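Side-chain contacts in 3-hydroxyadipyl-CoA dehydrogenase (Escherichia coli, PDB 3MOG), which catalyses the NAD-dependent oxidation of 3-hydroxyadipyl-CoA to 3-oxoadipyl-CoA in the phenylacetate degradation pathway: residues 168-173 with 180-185; 403-406 with 411-414. One frame throughout, in Å; residues are numbered along the deposited sequence.

Contact 1. Residues 168-173 with 180-185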
loop_
_atom_site.group_PDB
_atom_site.type_symbol
_atom_site.label_atom_id
_atom_site.label_comp_id
_atom_site.label_asym_id
_atom_site.label_seq_id
_atom_site.Cartn_x
_atom_site.Cartn_y
_atom_site.Cartn_z
ATOM N N GLN C 168 39.001 5.296 -2.830
ATOM C CA GLN C 168 39.629 5.599 -4.113
ATOM C C GLN C 168 38.733 6.517 -4.946
ATOM O O GLN C 168 39.183 7.573 -5.417
ATOM C CB GLN C 168 39.942 4.306 -4.882
ATOM C CG GLN C 168 41.206 3.572 -4.433
ATOM C CD GLN C 168 41.490 2.332 -5.279
ATOM O OE1 GLN C 168 41.378 1.199 -4.805
ATOM N NE2 GLN C 168 41.845 2.545 -6.546
ATOM N N LEU C 169 37.460 6.138 -5.077
ATOM C CA LEU C 169 36.498 6.948 -5.845
ATOM C C LEU C 169 36.246 8.333 -5.268
ATOM O O LEU C 169 36.150 9.300 -6.028
ATOM C CB LEU C 169 35.172 6.196 -6.066
ATOM C CG LEU C 169 35.348 4.942 -6.925
ATOM C CD1 LEU C 169 34.021 4.209 -7.089
ATOM C CD2 LEU C 169 35.971 5.295 -8.286
ATOM N N CYS C 170 36.163 8.429 -3.934
ATOM C CA CYS C 170 36.037 9.727 -3.249
ATOM C C CYS C 170 37.248 10.619 -3.498
ATOM O O CYS C 170 37.097 11.787 -3.882
ATOM C CB CYS C 170 35.806 9.560 -1.736
ATOM S SG CYS C 170 34.163 8.916 -1.296
ATOM N N GLU C 171 38.442 10.066 -3.276
ATOM C CA GLU C 171 39.690 10.799 -3.506
ATOM C C GLU C 171 39.815 11.280 -4.947
ATOM O O GLU C 171 40.208 12.421 -5.196
ATOM C CB GLU C 171 40.913 9.953 -3.135
ATOM C CG GLU C 171 42.202 10.768 -3.123
ATOM C CD GLU C 171 43.383 10.044 -2.511
ATOM O OE1 GLU C 171 43.589 8.850 -2.819
ATOM O OE2 GLU C 171 44.120 10.688 -1.729
ATOM N N LEU C 172 39.441 10.420 -5.891
ATOM C CA LEU C 172 39.529 10.762 -7.303
ATOM C C LEU C 172 38.573 11.903 -7.709
ATOM O O LEU C 172 38.994 12.843 -8.406
ATOM C CB LEU C 172 39.323 9.510 -8.161
ATOM C CG LEU C 172 39.317 9.692 -9.683
ATOM C CD1 LEU C 172 40.718 9.969 -10.220
ATOM C CD2 LEU C 172 38.744 8.454 -10.308
ATOM N N THR C 173 37.311 11.842 -7.261
ATOM C CA THR C 173 36.355 12.923 -7.566
ATOM C C THR C 173 36.692 14.225 -6.844
ATOM O O THR C 173 36.459 15.314 -7.379
ATOM C CB THR C 173 34.885 12.535 -7.299
ATOM O OG1 THR C 173 34.735 12.105 -5.945
ATOM C CG2 THR C 173 34.449 11.405 -8.237
ATOM N N PRO C 180 32.342 14.384 -3.363
ATOM C CA PRO C 180 31.694 13.092 -3.216
ATOM C C PRO C 180 30.909 13.003 -1.905
ATOM O O PRO C 180 31.277 13.636 -0.902
ATOM C CB PRO C 180 32.866 12.114 -3.194
ATOM C CG PRO C 180 34.018 12.927 -2.615
ATOM C CD PRO C 180 33.785 14.343 -3.045
ATOM N N VAL C 181 29.815 12.245 -1.948
ATOM C CA VAL C 181 29.084 11.819 -0.763
ATOM C C VAL C 181 28.886 10.305 -0.903
ATOM O O VAL C 181 28.717 9.815 -2.008
ATOM C CB VAL C 181 27.723 12.560 -0.592
ATOM C CG1 VAL C 181 27.940 14.026 -0.216
ATOM C CG2 VAL C 181 26.827 12.446 -1.854
ATOM N N ARG C 182 28.953 9.570 0.202
ATOM C CA ARG C 182 28.779 8.110 0.171
ATOM C C ARG C 182 27.369 7.733 0.572
ATOM O O ARG C 182 26.780 8.365 1.443
ATOM C CB ARG C 182 29.746 7.426 1.129
ATOM C CG ARG C 182 31.173 7.906 0.990
ATOM C CD ARG C 182 31.797 8.105 2.354
ATOM N NE ARG C 182 33.125 8.689 2.210
ATOM C CZ ARG C 182 34.260 8.008 2.340
ATOM N NH1 ARG C 182 34.234 6.713 2.646
ATOM N NH2 ARG C 182 35.424 8.626 2.170
ATOM N N CYS C 183 26.835 6.702 -0.076
ATOM C CA CYS C 183 25.538 6.150 0.247
ATOM C C CYS C 183 25.455 4.710 -0.240
ATOM O O CYS C 183 26.210 4.311 -1.109
ATOM C CB CYS C 183 24.402 6.986 -0.362
ATOM S SG CYS C 183 24.226 6.860 -2.129
ATOM N N HIS C 184 24.545 3.934 0.341
ATOM C CA HIS C 184 24.321 2.553 -0.065
ATOM C C HIS C 184 23.370 2.535 -1.246
ATOM O O HIS C 184 22.727 3.546 -1.547
ATOM C CB HIS C 184 23.744 1.731 1.094
ATOM C CG HIS C 184 23.961 0.257 0.953
ATOM N ND1 HIS C 184 25.208 -0.324 1.038
ATOM C CD2 HIS C 184 23.090 -0.756 0.727
ATOM C CE1 HIS C 184 25.097 -1.631 0.870
ATOM N NE2 HIS C 184 23.822 -1.919 0.681
ATOM N N SER C 185 23.278 1.388 -1.911
ATOM C CA SER C 185 22.443 1.253 -3.083
ATOM C C SER C 185 20.965 1.055 -2.744
ATOM O O SER C 185 20.384 0.009 -3.014
ATOM C CB SER C 185 22.962 0.106 -3.964
ATOM O OG SER C 185 22.423 0.253 -5.255
#
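C170, T173, P180 and R182 form a mostly buried helix-on-strand contact in the NAD-binding domain, where helix 163-175 leans on the edge strand 179-184. C170 is the residue met from two sides. Its CB packs against CG of the P180 ring at 3.9 Å, while its backbone O lies 3.5 Å from that same P180 CG. The sulfur goes to the arginine instead: with C170 SG beside the backbone N and anti to the carbonyl carbon (chi1 -71°), it settles over one face of the R182 guanidinium, 3.3 Å above the plane and displaced toward the rim of the group. R182 NE, CZ and NH2 all lie about equally far from C170 SG, 3.7 Å in the case of NE.

The two segments belong to a beta-alpha-beta crossover, strand 152-157, helix 163-175, strand 179-184, and their axes are nearly antiparallel at 159°, 8.5 Å apart. Strand 152-157 lies beside 179-184 in the sheet, and its V155 touches both C170 and P180. At the later end of the helix segment, the T173 and P180 side chains pass each other in opposite directions, T173 OG1 coming 3.3 Å from P180 CB. This oxygen also faces the carbonyls of L169 and C170 in the preceding turn, so a polar atom buried against the ring still has acceptors at hand.

The R182 side chain starts off to the flank of the helix, and a bend at chi2 (137°) brings its head over C170. NH1 there makes a salt bridge with E167, one turn before C170 on the same helix. A leucine in place of R182 would probably leave the E167 carboxylate without this charged mate and the C170 sulfur without the flat group it lies against.

Contact 2. Residues 403-406 with 411-414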
loop_
_atom_site.group_PDB
_atom_site.type_symbol
_atom_site.label_atom_id
_atom_site.label_comp_id
_atom_site.label_asym_id
_atom_site.label_seq_id
_atom_site.Cartn_x
_atom_site.Cartn_y
_atom_site.Cartn_z
ATOM N N ASP C 403 14.756 9.928 8.080
ATOM C CA ASP C 403 14.510 8.502 7.866
ATOM C C ASP C 403 15.679 7.848 7.126
ATOM O O ASP C 403 16.066 6.717 7.433
ATOM C CB ASP C 403 13.212 8.272 7.106
ATOM C CG ASP C 403 12.952 6.799 6.844
ATOM O OD1 ASP C 403 12.604 6.083 7.802
ATOM O OD2 ASP C 403 13.119 6.353 5.687
ATOM N N ALA C 404 16.247 8.572 6.172
ATOM C CA ALA C 404 17.392 8.071 5.437
ATOM C C ALA C 404 18.589 7.891 6.373
ATOM O O ALA C 404 19.311 6.893 6.263
ATOM C CB ALA C 404 17.738 9.004 4.273
ATOM N N LEU C 405 18.776 8.839 7.299
ATOM C CA LEU C 405 19.883 8.781 8.278
ATOM C C LEU C 405 19.699 7.615 9.224
ATOM O O LEU C 405 20.637 6.875 9.489
ATOM C CB LEU C 405 20.006 10.090 9.060
ATOM C CG LEU C 405 21.030 10.179 10.203
ATOM C CD1 LEU C 405 22.453 9.883 9.716
ATOM C CD2 LEU C 405 20.962 11.566 10.862
ATOM N N GLN C 406 18.468 7.429 9.686
ATOM C CA GLN C 406 18.130 6.338 10.587
ATOM C C GLN C 406 18.329 4.954 9.960
ATOM O O GLN C 406 18.756 4.010 10.633
ATOM C CB GLN C 406 16.693 6.491 11.075
ATOM C CG GLN C 406 16.406 5.651 12.299
ATOM C CD GLN C 406 15.100 6.005 12.964
ATOM O OE1 GLN C 406 14.157 6.468 12.313
ATOM N NE2 GLN C 406 15.038 5.795 14.276
ATOM N N SER C 411 25.732 9.327 5.956
ATOM C CA SER C 411 25.991 10.096 7.179
ATOM C C SER C 411 25.146 11.362 7.178
ATOM O O SER C 411 24.675 11.791 6.123
ATOM C CB SER C 411 27.462 10.486 7.266
ATOM O OG SER C 411 27.778 11.460 6.266
ATOM N N GLU C 412 24.954 11.958 8.352
ATOM C CA GLU C 412 24.242 13.234 8.446
ATOM C C GLU C 412 24.879 14.310 7.556
ATOM O O GLU C 412 24.178 14.988 6.783
ATOM C CB GLU C 412 24.151 13.715 9.904
ATOM C CG GLU C 412 23.681 15.162 10.038
ATOM C CD GLU C 412 23.657 15.652 11.466
ATOM O OE1 GLU C 412 22.583 15.568 12.103
ATOM O OE2 GLU C 412 24.719 16.116 11.941
ATOM N N GLN C 413 26.200 14.458 7.650
ATOM C CA GLN C 413 26.896 15.462 6.834
ATOM C C GLN C 413 26.754 15.233 5.326
ATOM O O GLN C 413 26.637 16.195 4.568
ATOM C CB GLN C 413 28.371 15.671 7.256
ATOM C CG GLN C 413 29.368 14.602 6.865
ATOM C CD GLN C 413 30.814 15.113 6.853
ATOM O OE1 GLN C 413 31.111 16.175 6.302
ATOM N NE2 GLN C 413 31.714 14.347 7.454
ATOM N N ASP C 414 26.711 13.971 4.895
ATOM C CA ASP C 414 26.584 13.683 3.469
ATOM C C ASP C 414 25.181 13.922 2.933
ATOM O O ASP C 414 25.016 14.265 1.763
ATOM C CB ASP C 414 27.044 12.272 3.154
ATOM C CG ASP C 414 28.560 12.160 3.094
ATOM O OD1 ASP C 414 29.259 13.209 3.199
ATOM O OD2 ASP C 414 29.043 11.019 2.940
#
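L405 meets S411 and E412 where two successive helices, 390-406 and 412-422, are joined by a short loop, both segments lying within a 3-hydroxyacyl-CoA dehydrogenase C-terminal domain and S411 being the N-cap of the second helix. The touching residues are partly exposed, and the two segments bury 103 Å² between them, so this is a small contact close to the surface.

The apolar part rests on the two methyl groups of L405. Its CG stands anti to the backbone N (chi1 175°), which sends the fork of the side chain across to the start of the next helix. CD1 comes up against main chain, 3.5 Å from E412 N and 4.0 Å from S411 C, thus covering the peptide that joins the two residues. CD2 turns to the side chain and packs on E412 CB at 4.0 Å. The leucine and glutamate side chains pass each other at a slant, and the aliphatic base of the glutamate is what the leucine uses. L405 also touches L462 and R466 of helix 461-473, which makes it a meeting point of three helices.

The charged part belongs to E412. Beyond CG its chain is extended, carrying the carboxylate past the leucine to a salt bridge between OE1 and R466 NH1. One glutamate is thus used twice, by its CB against L405 and by its acid group against helix 461-473.

The hydrogen bonds of S411 are local to the start of the second helix. This residue sits immediately before the first helical one, and its carbonyl takes a weak bond from D414 N at 3.2 Å. The cap itself is made by the side chain: S411 OG accepts from D414 N at 3.1 Å, with 149° at the hydrogen.

Contacts 1 and 2 lie in different family regions of the chain and meet at one seam, where R182 and V181 of contact 1 reach D414 of contact 2. Their centres lie 15 Å apart, yet they touch: D414 OD2 probably accepts a hydrogen bond from R182 N at 3.1 Å, and V181 CG1 packs on D414 O at 3.5 Å. The capped first turn of helix 412-422 therefore abuts the edge strand 179-184, and a backbone hydrogen bond links H184 to V409, in the loop between the two helices. In the eight-stranded sheet this edge is five places from strand 8-11, whose following glycine-rich turn probably binds NAD, so the seam lies away from that strand.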